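Local atomic coordinates of YPM (Yersinia pseudotuberculosis, PDB entry 1PM4), a protein that acts as a superantigen, a bacterial mitogen that probably stimulates T cells by bridging their receptors to MHC class II molecules. Residues I3-T8 with A102-D107; G32-V37 with L49-N54; N44-L49 with K89-E94; W84-K89 with Y98-T103. One frame throughout, in Å; residues are numbered along the deposited sequence.

Contact 1: residues I3-T8 with A102-D107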
loop_
_atom_site.group_PDB
_atom_site.type_symbol
_atom_site.label_atom_id
_atom_site.label_comp_id
_atom_site.label_asym_id
_atom_site.label_seq_id
_atom_site.Cartn_x
_atom_site.Cartn_y
_atom_site.Cartn_z
ATOM N N ILE A 3 -14.137 -10.409 -18.459
ATOM C CA ILE A 3 -14.730 -11.707 -18.017
ATOM C C ILE A 3 -14.958 -11.843 -16.465
ATOM O O ILE A 3 -15.316 -12.922 -15.984
ATOM C CB ILE A 3 -13.831 -12.890 -18.545
ATOM C CG1 ILE A 3 -12.331 -12.556 -18.422
ATOM C CG2 ILE A 3 -14.221 -13.303 -19.984
ATOM C CD1 ILE A 3 -11.666 -12.007 -19.704
ATOM N N PRO A 4 -14.765 -10.779 -15.684
ATOM C CA PRO A 4 -14.697 -10.905 -14.209
ATOM C C PRO A 4 -15.956 -11.428 -13.463
ATOM O O PRO A 4 -17.109 -11.081 -13.762
ATOM C CB PRO A 4 -14.409 -9.467 -13.739
ATOM C CG PRO A 4 -14.755 -8.586 -14.883
ATOM C CD PRO A 4 -14.579 -9.384 -16.128
ATOM N N ASN A 5 -15.725 -12.236 -12.450
ATOM C CA ASN A 5 -16.827 -12.753 -11.661
ATOM C C ASN A 5 -16.916 -11.914 -10.373
ATOM O O ASN A 5 -16.016 -12.010 -9.562
ATOM C CB ASN A 5 -16.579 -14.196 -11.330
ATOM C CG ASN A 5 -17.798 -14.893 -10.724
ATOM O OD1 ASN A 5 -18.873 -14.307 -10.594
ATOM N ND2 ASN A 5 -17.630 -16.165 -10.350
ATOM N N ILE A 6 -17.919 -11.056 -10.284
ATOM C CA ILE A 6 -18.145 -10.177 -9.121
ATOM C C ILE A 6 -19.413 -10.682 -8.447
ATOM O O ILE A 6 -20.473 -10.838 -9.117
ATOM C CB ILE A 6 -18.336 -8.662 -9.552
ATOM C CG1 ILE A 6 -17.175 -8.109 -10.383
ATOM C CG2 ILE A 6 -18.558 -7.725 -8.365
ATOM C CD1 ILE A 6 -15.838 -8.423 -9.902
ATOM N N ALA A 7 -19.370 -10.945 -7.154
ATOM C CA ALA A 7 -20.560 -11.317 -6.382
ATOM C C ALA A 7 -20.961 -10.176 -5.509
ATOM O O ALA A 7 -20.127 -9.310 -5.238
ATOM C CB ALA A 7 -20.257 -12.473 -5.477
ATOM N N THR A 8 -22.152 -10.242 -4.928
ATOM C CA THR A 8 -22.537 -9.251 -3.920
ATOM C C THR A 8 -22.946 -9.934 -2.639
ATOM O O THR A 8 -23.852 -10.775 -2.634
ATOM C CB THR A 8 -23.718 -8.378 -4.431
ATOM O OG1 THR A 8 -23.301 -7.643 -5.602
ATOM C CG2 THR A 8 -24.135 -7.341 -3.360
ATOM N N ALA A 102 -17.709 -7.848 -4.753
ATOM C CA ALA A 102 -16.281 -8.305 -4.816
ATOM C C ALA A 102 -16.005 -9.390 -5.822
ATOM O O ALA A 102 -16.821 -10.282 -6.030
ATOM C CB ALA A 102 -15.905 -8.856 -3.475
ATOM N N THR A 103 -14.820 -9.343 -6.381
ATOM C CA THR A 103 -14.297 -10.427 -7.194
ATOM C C THR A 103 -14.367 -11.724 -6.432
ATOM O O THR A 103 -13.973 -11.762 -5.303
ATOM C CB THR A 103 -12.818 -10.175 -7.500
ATOM O OG1 THR A 103 -12.687 -8.969 -8.197
ATOM C CG2 THR A 103 -12.329 -11.238 -8.506
ATOM N N VAL A 104 -14.965 -12.745 -7.020
ATOM C CA VAL A 104 -14.878 -14.066 -6.441
ATOM C C VAL A 104 -14.290 -15.040 -7.436
ATOM O O VAL A 104 -14.366 -14.858 -8.638
ATOM C CB VAL A 104 -16.206 -14.599 -5.938
ATOM C CG1 VAL A 104 -16.725 -13.712 -4.822
ATOM C CG2 VAL A 104 -17.225 -14.671 -7.025
ATOM N N HIS A 105 -13.726 -16.108 -6.906
ATOM C CA HIS A 105 -13.175 -17.092 -7.809
ATOM C C HIS A 105 -14.116 -18.238 -8.036
ATOM O O HIS A 105 -14.194 -18.755 -9.140
ATOM C CB HIS A 105 -11.789 -17.532 -7.374
ATOM C CG HIS A 105 -10.722 -16.903 -8.202
ATOM N ND1 HIS A 105 -10.175 -15.683 -7.875
ATOM C CD2 HIS A 105 -10.174 -17.257 -9.388
ATOM C CE1 HIS A 105 -9.304 -15.329 -8.795
ATOM N NE2 HIS A 105 -9.285 -16.266 -9.730
ATOM N N ASP A 106 -14.861 -18.644 -7.020
ATOM C CA ASP A 106 -15.854 -19.685 -7.281
ATOM C C ASP A 106 -17.196 -19.004 -7.591
ATOM O O ASP A 106 -17.287 -18.179 -8.529
ATOM C CB ASP A 106 -15.896 -20.733 -6.134
ATOM C CG ASP A 106 -15.152 -22.052 -6.489
ATOM O OD1 ASP A 106 -14.995 -22.387 -7.687
ATOM O OD2 ASP A 106 -14.691 -22.812 -5.605
ATOM N N ASP A 107 -18.237 -19.429 -6.897
ATOM C CA ASP A 107 -19.406 -18.638 -6.671
ATOM C C ASP A 107 -19.458 -18.329 -5.172
ATOM O O ASP A 107 -18.892 -19.061 -4.331
ATOM C CB ASP A 107 -20.636 -19.436 -7.034
ATOM C CG ASP A 107 -20.637 -19.844 -8.474
ATOM O OD1 ASP A 107 -19.763 -20.663 -8.861
ATOM O OD2 ASP A 107 -21.439 -19.344 -9.279
HETATM O O HOH W 1 -13.256 -13.542 -10.705
#
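N5, A7 and V104 carry this antiparallel strand pairing, in which the start of edge strand 6-13 lies against the end of strand 96-103 in one sheet of the jelly roll. A7 and A102 form a hydrogen-bonded pair: A7 N gives to A102 O at 2.9 Å, and A102 N returns a bond to A7 O. One residue further out, I6 and T103 are a non-hydrogen-bonded pair, their CA atoms 4.3 Å apart, with I6 CD1 resting on T103 OG1; that hydroxyl has its hydrogen-bond partner in Y35 N of the next strand. The pairing outlasts the strands, since V104 N still reaches N5 O at 2.8 Å. The methyl of A7 packs on V104 CG1 at 3.8 Å, on the face of the sheet that A7 shares with A102. The other methyl, V104 CG2, lies against the face of the N5 amide. N5 holds CG anti to its backbone N (chi1 -169°), and this carries the amide over the valine and on toward the loop at D106. There N5 ND2 comes within 2.7 Å of D106 O, but at an angle too poor for a hydrogen bond. A water fills in where the backbones part, accepting from N5 N and donating to V104 O at 2.7 Å.

Contact 2: residues G32-V37 with L49-N54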
loop_
_atom_site.group_PDB
_atom_site.type_symbol
_atom_site.label_atom_id
_atom_site.label_comp_id
_atom_site.label_asym_id
_atom_site.label_seq_id
_atom_site.Cartn_x
_atom_site.Cartn_y
_atom_site.Cartn_z
ATOM N N GLY A 32 -4.555 -11.537 -11.651
ATOM C CA GLY A 32 -5.321 -10.446 -12.225
ATOM C C GLY A 32 -5.783 -9.496 -11.148
ATOM O O GLY A 32 -5.126 -9.386 -10.112
ATOM N N GLU A 33 -6.880 -8.798 -11.384
ATOM C CA GLU A 33 -7.286 -7.753 -10.487
ATOM C C GLU A 33 -8.317 -8.307 -9.470
ATOM O O GLU A 33 -9.243 -9.048 -9.793
ATOM C CB GLU A 33 -7.867 -6.546 -11.256
ATOM C CG GLU A 33 -8.583 -5.444 -10.434
ATOM C CD GLU A 33 -9.394 -4.459 -11.307
ATOM O OE1 GLU A 33 -8.758 -3.695 -12.062
ATOM O OE2 GLU A 33 -10.658 -4.439 -11.261
ATOM N N LEU A 34 -8.137 -7.910 -8.247
ATOM C CA LEU A 34 -9.117 -8.090 -7.219
ATOM C C LEU A 34 -9.813 -6.747 -7.169
ATOM O O LEU A 34 -9.148 -5.715 -7.227
ATOM C CB LEU A 34 -8.419 -8.369 -5.915
ATOM C CG LEU A 34 -7.879 -9.749 -5.663
ATOM C CD1 LEU A 34 -7.219 -9.781 -4.285
ATOM C CD2 LEU A 34 -9.012 -10.782 -5.738
ATOM N N TYR A 35 -11.131 -6.750 -7.066
ATOM C CA TYR A 35 -11.940 -5.522 -7.005
ATOM C C TYR A 35 -12.958 -5.731 -5.920
ATOM O O TYR A 35 -13.497 -6.826 -5.762
ATOM C CB TYR A 35 -12.609 -5.285 -8.346
ATOM C CG TYR A 35 -13.759 -4.346 -8.319
ATOM C CD1 TYR A 35 -13.579 -3.041 -8.638
ATOM C CD2 TYR A 35 -15.037 -4.766 -7.963
ATOM C CE1 TYR A 35 -14.632 -2.152 -8.613
ATOM C CE2 TYR A 35 -16.081 -3.886 -7.913
ATOM C CZ TYR A 35 -15.878 -2.587 -8.236
ATOM O OH TYR A 35 -16.882 -1.636 -8.238
ATOM N N ALA A 36 -13.228 -4.688 -5.151
ATOM C CA ALA A 36 -14.373 -4.713 -4.259
ATOM C C ALA A 36 -14.800 -3.299 -3.997
ATOM O O ALA A 36 -14.029 -2.381 -4.119
ATOM C CB ALA A 36 -14.084 -5.431 -2.930
ATOM N N VAL A 37 -16.076 -3.141 -3.712
ATOM C CA VAL A 37 -16.619 -1.812 -3.254
ATOM C C VAL A 37 -17.680 -2.107 -2.236
ATOM O O VAL A 37 -18.489 -3.025 -2.414
ATOM C CB VAL A 37 -17.163 -0.933 -4.393
ATOM C CG1 VAL A 37 -18.297 -1.626 -5.121
ATOM C CG2 VAL A 37 -17.479 0.448 -3.881
ATOM N N LEU A 49 -13.399 -0.315 4.396
ATOM C CA LEU A 49 -13.084 -1.604 3.798
ATOM C C LEU A 49 -11.565 -1.779 3.732
ATOM O O LEU A 49 -10.855 -0.941 3.150
ATOM C CB LEU A 49 -13.613 -1.611 2.384
ATOM C CG LEU A 49 -13.360 -2.879 1.589
ATOM C CD1 LEU A 49 -14.061 -4.117 2.157
ATOM C CD2 LEU A 49 -13.791 -2.741 0.099
ATOM N N ILE A 50 -11.103 -2.886 4.270
ATOM C CA ILE A 50 -9.682 -3.182 4.309
ATOM C C ILE A 50 -9.455 -4.513 3.609
ATOM O O ILE A 50 -10.141 -5.492 3.879
ATOM C CB ILE A 50 -9.180 -3.269 5.743
ATOM C CG1 ILE A 50 -9.528 -2.013 6.507
ATOM C CG2 ILE A 50 -7.668 -3.495 5.744
ATOM C CD1 ILE A 50 -9.348 -2.178 8.032
ATOM N N LEU A 51 -8.537 -4.531 2.637
ATOM C CA LEU A 51 -8.058 -5.736 1.995
ATOM C C LEU A 51 -6.853 -6.287 2.731
ATOM O O LEU A 51 -5.828 -5.590 2.917
ATOM C CB LEU A 51 -7.724 -5.442 0.506
ATOM C CG LEU A 51 -7.073 -6.634 -0.250
ATOM C CD1 LEU A 51 -7.898 -7.982 -0.237
ATOM C CD2 LEU A 51 -6.729 -6.232 -1.631
ATOM N N LEU A 52 -7.005 -7.518 3.234
ATOM C CA LEU A 52 -5.902 -8.223 3.841
ATOM C C LEU A 52 -5.458 -9.391 2.970
ATOM O O LEU A 52 -6.298 -10.065 2.325
ATOM C CB LEU A 52 -6.307 -8.703 5.188
ATOM C CG LEU A 52 -6.988 -7.672 6.121
ATOM C CD1 LEU A 52 -7.780 -8.484 7.096
ATOM C CD2 LEU A 52 -5.972 -6.926 6.771
ATOM N N ARG A 53 -4.158 -9.655 2.991
ATOM C CA ARG A 53 -3.588 -10.833 2.337
ATOM C C ARG A 53 -2.854 -11.719 3.314
ATOM O O ARG A 53 -2.249 -11.226 4.249
ATOM C CB ARG A 53 -2.682 -10.443 1.154
ATOM C CG ARG A 53 -3.106 -11.264 -0.097
ATOM C CD ARG A 53 -2.340 -11.052 -1.435
ATOM N NE ARG A 53 -3.042 -11.504 -2.664
ATOM C CZ ARG A 53 -3.826 -12.585 -2.768
ATOM N NH1 ARG A 53 -4.075 -13.370 -1.736
ATOM N NH2 ARG A 53 -4.391 -12.880 -3.927
ATOM N N ASN A 54 -2.888 -13.031 3.093
ATOM C CA ASN A 54 -2.070 -13.928 3.880
ATOM C C ASN A 54 -0.667 -13.918 3.259
ATOM O O ASN A 54 -0.481 -14.223 2.094
ATOM C CB ASN A 54 -2.639 -15.339 3.939
ATOM C CG ASN A 54 -2.163 -16.117 5.186
ATOM O OD1 ASN A 54 -2.877 -16.989 5.739
ATOM N ND2 ASN A 54 -0.949 -15.788 5.641
#
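L34 and A36 on strand 32-37 face L49, L51 and R53 on strand 49-54 across the interior of the jelly-roll sandwich. The two strands belong to different sheets; their axes approach to 8.9 Å and run nearly antiparallel, 159° apart, so that the backbones are too far apart to pair and side chains bridge the gap. The apolar contacts come from alternate residues of each strand. A36 offers its methyl group, and L49 CD2 meets A36 CB at 4.1 Å. L49 holds CG anti to the backbone N (chi1 179°), which brings this one branch across to the alanine and to within 4.5 Å of V37 N. Further along, L34 CD1 is a looser neighbour of L51 CD2, at 4.5 Å. W86 fills in beside A36 and L51, and W84 beside L34 and R53, so the strand 84-90 helps to pack the space between the sheets. The mixed contact is made by R53, whose guanidinium approaches the same leucine methyl obliquely, with R53 NH2 4.2 Å from L34 CD1. Two of its nitrogens have partners outside the pair: R53 NE forms a salt bridge to D76, and R53 NH1 donates to L82 O. The arginine is buried, and its charge is probably stabilised by D76, a residue of the sheet that contains L34. Directly between the two strands the contact is thus loose apolar packing, while the charge of R53 is answered from outside them, by D76 on strand 72-78.

Contact 3: residues N44-L49 with K89-E94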
loop_
_atom_site.group_PDB
_atom_site.type_symbol
_atom_site.label_atom_id
_atom_site.label_comp_id
_atom_site.label_asym_id
_atom_site.label_seq_id
_atom_site.Cartn_x
_atom_site.Cartn_y
_atom_site.Cartn_z
ATOM N N ASN A 44 -26.258 7.465 5.591
ATOM C CA ASN A 44 -25.338 8.043 6.547
ATOM C C ASN A 44 -24.220 7.086 6.980
ATOM O O ASN A 44 -23.485 7.365 7.916
ATOM C CB ASN A 44 -26.081 8.484 7.791
ATOM C CG ASN A 44 -27.144 9.576 7.536
ATOM O OD1 ASN A 44 -27.089 10.301 6.550
ATOM N ND2 ASN A 44 -28.091 9.669 8.442
ATOM N N ALA A 45 -24.097 5.975 6.314
ATOM C CA ALA A 45 -23.163 4.964 6.760
ATOM C C ALA A 45 -21.741 5.481 6.774
ATOM O O ALA A 45 -21.324 6.263 5.867
ATOM C CB ALA A 45 -23.290 3.771 5.848
ATOM N N ASP A 46 -20.980 5.074 7.795
ATOM C CA ASP A 46 -19.583 5.405 7.940
ATOM C C ASP A 46 -18.800 4.109 8.173
ATOM O O ASP A 46 -18.895 3.525 9.294
ATOM C CB ASP A 46 -19.418 6.305 9.124
ATOM C CG ASP A 46 -18.004 6.768 9.309
ATOM O OD1 ASP A 46 -17.060 6.311 8.630
ATOM O OD2 ASP A 46 -17.798 7.648 10.195
ATOM N N MET A 47 -18.195 3.547 7.100
ATOM C CA MET A 47 -17.528 2.232 7.137
ATOM C C MET A 47 -16.218 2.261 6.353
ATOM O O MET A 47 -15.981 3.112 5.464
ATOM C CB MET A 47 -18.429 1.152 6.501
ATOM C CG MET A 47 -19.750 1.069 7.190
ATOM S SD MET A 47 -20.699 -0.294 6.335
ATOM C CE MET A 47 -22.275 0.025 7.012
ATOM N N THR A 48 -15.327 1.376 6.760
ATOM C CA THR A 48 -14.068 1.190 6.101
ATOM C C THR A 48 -13.925 -0.200 5.601
ATOM O O THR A 48 -14.308 -1.130 6.271
ATOM C CB THR A 48 -12.917 1.576 7.118
ATOM O OG1 THR A 48 -13.055 2.961 7.498
ATOM C CG2 THR A 48 -11.532 1.447 6.473
ATOM N N LEU A 49 -13.399 -0.315 4.396
ATOM C CA LEU A 49 -13.084 -1.604 3.798
ATOM C C LEU A 49 -11.565 -1.779 3.732
ATOM O O LEU A 49 -10.855 -0.941 3.150
ATOM C CB LEU A 49 -13.613 -1.611 2.384
ATOM C CG LEU A 49 -13.360 -2.879 1.589
ATOM C CD1 LEU A 49 -14.061 -4.117 2.157
ATOM C CD2 LEU A 49 -13.791 -2.741 0.099
ATOM N N LYS A 89 -15.385 -2.623 8.512
ATOM C CA LYS A 89 -15.457 -2.041 9.820
ATOM C C LYS A 89 -16.571 -0.999 9.833
ATOM O O LYS A 89 -16.555 -0.101 9.007
ATOM C CB LYS A 89 -14.134 -1.428 10.254
ATOM C CG LYS A 89 -14.184 -0.723 11.639
ATOM C CD LYS A 89 -14.715 -1.537 12.882
ATOM C CE LYS A 89 -14.811 -0.725 14.191
ATOM N NZ LYS A 89 -14.795 -1.490 15.548
ATOM N N ASN A 90 -17.516 -1.138 10.768
ATOM C CA ASN A 90 -18.510 -0.104 10.978
ATOM C C ASN A 90 -17.988 0.946 11.944
ATOM O O ASN A 90 -17.757 0.648 13.119
ATOM C CB ASN A 90 -19.825 -0.719 11.442
ATOM C CG ASN A 90 -20.916 0.307 11.521
ATOM O OD1 ASN A 90 -20.698 1.468 11.129
ATOM N ND2 ASN A 90 -22.077 -0.085 11.987
ATOM N N ASN A 91 -17.652 2.125 11.434
ATOM C CA ASN A 91 -17.097 3.200 12.275
ATOM C C ASN A 91 -18.172 3.905 13.092
ATOM O O ASN A 91 -17.882 4.624 14.083
ATOM C CB ASN A 91 -16.426 4.191 11.343
ATOM C CG ASN A 91 -15.318 3.602 10.549
ATOM O OD1 ASN A 91 -14.476 2.855 11.094
ATOM N ND2 ASN A 91 -15.277 3.922 9.266
ATOM N N SER A 92 -19.414 3.753 12.670
ATOM C CA SER A 92 -20.566 4.339 13.343
ATOM C C SER A 92 -21.117 3.445 14.439
ATOM O O SER A 92 -20.931 2.211 14.416
ATOM C CB SER A 92 -21.697 4.570 12.304
ATOM O OG SER A 92 -22.895 5.045 12.851
ATOM N N SER A 93 -21.803 4.051 15.415
ATOM C CA SER A 93 -22.548 3.288 16.402
ATOM C C SER A 93 -23.906 2.779 15.843
ATOM O O SER A 93 -24.586 2.010 16.477
ATOM C CB SER A 93 -22.740 4.076 17.668
ATOM O OG SER A 93 -21.476 4.468 18.135
ATOM N N GLU A 94 -24.292 3.244 14.656
ATOM C CA GLU A 94 -25.538 2.878 14.005
ATOM C C GLU A 94 -25.463 1.562 13.277
ATOM O O GLU A 94 -24.663 1.378 12.348
ATOM C CB GLU A 94 -25.987 3.983 13.042
ATOM C CG GLU A 94 -27.345 3.757 12.406
ATOM C CD GLU A 94 -27.910 5.015 11.695
ATOM O OE1 GLU A 94 -29.107 5.058 11.515
ATOM O OE2 GLU A 94 -27.153 5.876 11.234
HETATM O O HOH W 2 -24.435 5.879 10.433
HETATM O O HOH W 3 -27.977 8.584 11.074
HETATM O O HOH W 4 -22.302 2.841 9.181
HETATM O O HOH W 5 -11.848 2.595 10.350
#
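This is a polar, partly hydrated contact at one end of the jelly roll, where strands 47-54 and 84-90, neighbours in one antiparallel sheet, run out into loops. D46, T48 and N91 touch at its middle. T48 and K89 are a hydrogen-bonded pair, T48 N giving to K89 O at 3.0 Å and K89 N to T48 O at 2.9 Å. M47 and N90 follow as a non-hydrogen-bonded pair, after which D46 O takes the backbone N-H of N91 at 2.8 Å and, weakly, that of S92. The side chain of N91 reaches back toward D46 and T48: with CG beside its own backbone N (chi1 -61°), it sets ND2 between two acceptors. N91 ND2 bonds T48 OG1 at 3.0 Å, almost straight at 176° and in the amide plane. It also bonds D46 OD1 at 3.0 Å, arriving from above the carboxylate, whose plane is turned 70° from the amide. N90 shapes the loop from within: its OD1 receives S92 N in an Asx turn, and its ND2 donates to E94 O. S92 OG accepts E94 N in an ST turn. Waters complete the network, one joining D46 N to N90 OD1 at 2.9 Å from each, another linking N44 O, S92 OG and E94 OE2. With T48 OG1 and D46 OD1 taking one N-H each, the rotation of the N91 amide is fixed, and the loops are held together largely by directed bonds and water instead of apolar packing.

Contact 4: residues W84-K89 with Y98-T103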
loop_
_atom_site.group_PDB
_atom_site.type_symbol
_atom_site.label_atom_id
_atom_site.label_comp_id
_atom_site.label_asym_id
_atom_site.label_seq_id
_atom_site.Cartn_x
_atom_site.Cartn_y
_atom_site.Cartn_z
ATOM N N TRP A 84 -7.528 -14.068 0.373
ATOM C CA TRP A 84 -7.600 -12.674 0.770
ATOM C C TRP A 84 -8.793 -12.564 1.674
ATOM O O TRP A 84 -9.694 -13.405 1.617
ATOM C CB TRP A 84 -7.751 -11.786 -0.468
ATOM C CG TRP A 84 -8.868 -12.045 -1.341
ATOM C CD1 TRP A 84 -10.118 -11.581 -1.204
ATOM C CD2 TRP A 84 -8.848 -12.798 -2.589
ATOM N NE1 TRP A 84 -10.896 -11.987 -2.252
ATOM C CE2 TRP A 84 -10.150 -12.742 -3.125
ATOM C CE3 TRP A 84 -7.850 -13.487 -3.297
ATOM C CZ2 TRP A 84 -10.524 -13.389 -4.343
ATOM C CZ3 TRP A 84 -8.192 -14.129 -4.516
ATOM C CH2 TRP A 84 -9.523 -14.067 -5.024
ATOM N N ILE A 85 -8.804 -11.515 2.475
ATOM C CA ILE A 85 -9.961 -11.117 3.280
ATOM C C ILE A 85 -10.308 -9.670 3.066
ATOM O O ILE A 85 -9.442 -8.746 3.059
ATOM C CB ILE A 85 -9.671 -11.361 4.743
ATOM C CG1 ILE A 85 -9.720 -12.849 5.011
ATOM C CG2 ILE A 85 -10.688 -10.618 5.725
ATOM C CD1 ILE A 85 -9.152 -13.120 6.385
ATOM N N TRP A 86 -11.597 -9.452 2.878
ATOM C CA TRP A 86 -12.204 -8.154 2.941
ATOM C C TRP A 86 -12.725 -7.933 4.379
ATOM O O TRP A 86 -13.600 -8.658 4.821
ATOM C CB TRP A 86 -13.408 -8.111 2.007
ATOM C CG TRP A 86 -13.049 -8.451 0.598
ATOM C CD1 TRP A 86 -13.516 -9.543 -0.082
ATOM C CD2 TRP A 86 -12.328 -7.652 -0.355
ATOM N NE1 TRP A 86 -12.993 -9.556 -1.343
ATOM C CE2 TRP A 86 -12.297 -8.410 -1.580
ATOM C CE3 TRP A 86 -11.633 -6.467 -0.308
ATOM C CZ2 TRP A 86 -11.649 -7.992 -2.689
ATOM C CZ3 TRP A 86 -10.928 -6.050 -1.459
ATOM C CH2 TRP A 86 -10.977 -6.810 -2.651
ATOM N N LYS A 87 -12.158 -6.972 5.088
ATOM C CA LYS A 87 -12.665 -6.615 6.394
ATOM C C LYS A 87 -13.487 -5.333 6.325
ATOM O O LYS A 87 -12.996 -4.313 5.845
ATOM C CB LYS A 87 -11.485 -6.391 7.336
ATOM C CG LYS A 87 -11.848 -5.927 8.683
ATOM C CD LYS A 87 -10.675 -6.025 9.680
ATOM C CE LYS A 87 -11.072 -5.586 11.004
ATOM N NZ LYS A 87 -9.897 -5.423 12.018
ATOM N N ILE A 88 -14.702 -5.420 6.779
ATOM C CA ILE A 88 -15.662 -4.328 6.839
ATOM C C ILE A 88 -15.716 -3.889 8.282
ATOM O O ILE A 88 -16.126 -4.673 9.169
ATOM C CB ILE A 88 -17.105 -4.782 6.407
ATOM C CG1 ILE A 88 -17.068 -5.302 4.943
ATOM C CG2 ILE A 88 -18.077 -3.641 6.499
ATOM C CD1 ILE A 88 -18.257 -6.168 4.535
ATOM N N LYS A 89 -15.385 -2.623 8.512
ATOM C CA LYS A 89 -15.457 -2.041 9.820
ATOM C C LYS A 89 -16.571 -0.999 9.833
ATOM O O LYS A 89 -16.555 -0.101 9.007
ATOM C CB LYS A 89 -14.134 -1.428 10.254
ATOM C CG LYS A 89 -14.184 -0.723 11.639
ATOM C CD LYS A 89 -14.715 -1.537 12.882
ATOM C CE LYS A 89 -14.811 -0.725 14.191
ATOM N NZ LYS A 89 -14.795 -1.490 15.548
ATOM N N TYR A 98 -25.177 -3.492 4.968
ATOM C CA TYR A 98 -24.056 -3.379 4.025
ATOM C C TYR A 98 -24.274 -4.239 2.788
ATOM O O TYR A 98 -25.055 -5.206 2.810
ATOM C CB TYR A 98 -22.735 -3.761 4.703
ATOM C CG TYR A 98 -22.578 -5.268 4.949
ATOM C CD1 TYR A 98 -22.005 -6.102 4.021
ATOM C CD2 TYR A 98 -22.941 -5.825 6.177
ATOM C CE1 TYR A 98 -21.939 -7.448 4.229
ATOM C CE2 TYR A 98 -22.784 -7.149 6.432
ATOM C CZ TYR A 98 -22.242 -7.981 5.448
ATOM O OH TYR A 98 -22.125 -9.371 5.678
ATOM N N SER A 99 -23.603 -3.883 1.721
ATOM C CA SER A 99 -23.444 -4.756 0.579
ATOM C C SER A 99 -22.015 -4.609 0.091
ATOM O O SER A 99 -21.465 -3.506 0.022
ATOM C CB SER A 99 -24.495 -4.507 -0.539
ATOM O OG SER A 99 -24.362 -3.232 -1.158
ATOM N N LEU A 100 -21.381 -5.724 -0.216
ATOM C CA LEU A 100 -19.999 -5.710 -0.705
ATOM C C LEU A 100 -20.048 -6.393 -2.092
ATOM O O LEU A 100 -20.340 -7.581 -2.170
ATOM C CB LEU A 100 -19.146 -6.537 0.221
ATOM C CG LEU A 100 -17.672 -6.526 -0.159
ATOM C CD1 LEU A 100 -17.035 -5.186 0.051
ATOM C CD2 LEU A 100 -16.874 -7.610 0.548
ATOM N N ASP A 101 -19.722 -5.659 -3.119
ATOM C CA ASP A 101 -19.477 -6.227 -4.419
ATOM C C ASP A 101 -18.014 -6.595 -4.474
ATOM O O ASP A 101 -17.151 -5.754 -4.177
ATOM C CB ASP A 101 -19.741 -5.233 -5.498
ATOM C CG ASP A 101 -21.134 -4.727 -5.541
ATOM O OD1 ASP A 101 -22.089 -5.310 -4.990
ATOM O OD2 ASP A 101 -21.334 -3.622 -6.095
ATOM N N ALA A 102 -17.709 -7.848 -4.753
ATOM C CA ALA A 102 -16.281 -8.305 -4.816
ATOM C C ALA A 102 -16.005 -9.390 -5.822
ATOM O O ALA A 102 -16.821 -10.282 -6.030
ATOM C CB ALA A 102 -15.905 -8.856 -3.475
ATOM N N THR A 103 -14.820 -9.343 -6.381
ATOM C CA THR A 103 -14.297 -10.427 -7.194
ATOM C C THR A 103 -14.367 -11.724 -6.432
ATOM O O THR A 103 -13.973 -11.762 -5.303
ATOM C CB THR A 103 -12.818 -10.175 -7.500
ATOM O OG1 THR A 103 -12.687 -8.969 -8.197
ATOM C CG2 THR A 103 -12.329 -11.238 -8.506
HETATM O O HOH W 6 -13.858 -12.019 -2.624
#
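Strands 84-89 and 98-103 run almost antiparallel, 168° between directions, with their axes 10.0 Å apart at closest. W86, I88, Y98, L100 and A102 fill the space between. The W86 side chain crosses L100 at about a right angle, with W86 CB 3.8 Å from L100 CD2, while further round the indole W86 NE1 lies 3.7 Å from A102 CB. I88 sets CG1 beside its backbone N (chi1 -60°) and sends its terminal methyl to the Y98 ring, I88 CD1 meeting Y98 CD1 at 3.8 Å. At the other end W84 CD1 sits 3.4 Å above one face of the W86 indole, toward its rim. A polar junction lies here: one water accepts from W84 NE1 and from W86 NE1, at 2.9 Å from the latter, and donates to T103 O at 2.7 Å. This satisfies both indole N-H groups at the edges of their rings. The contact lies near the centre of the chain, between the two sheets of the sandwich: L34 and A36 of strand 32-39 flank the tryptophans, L49 and L51 of strand 47-54 border L100 and W86, and I13 of strand 6-13 covers I88 and Y98.

From the N terminus, contact 1 joins 3-8 to 102-107, closing a loop of 93 residues that encloses contacts 2 and 3. Contact 2 closes a short loop from 32-37 to 49-54, passing from one sheet to the other. Contact 3 pairs 44-49 with 89-94 within the second sheet; it overlaps contact 2 at L49, and the two cross along the chain. Contact 4 follows contact 2 in series, crosses contact 3 at K89, and ends on the stretch used by contact 1, sharing A102 and T103. Contacts 1 and 3 thus stitch strands within each sheet, on opposite sides of the chain's centre, while contacts 2 and 4, side by side, bind the two sheets together.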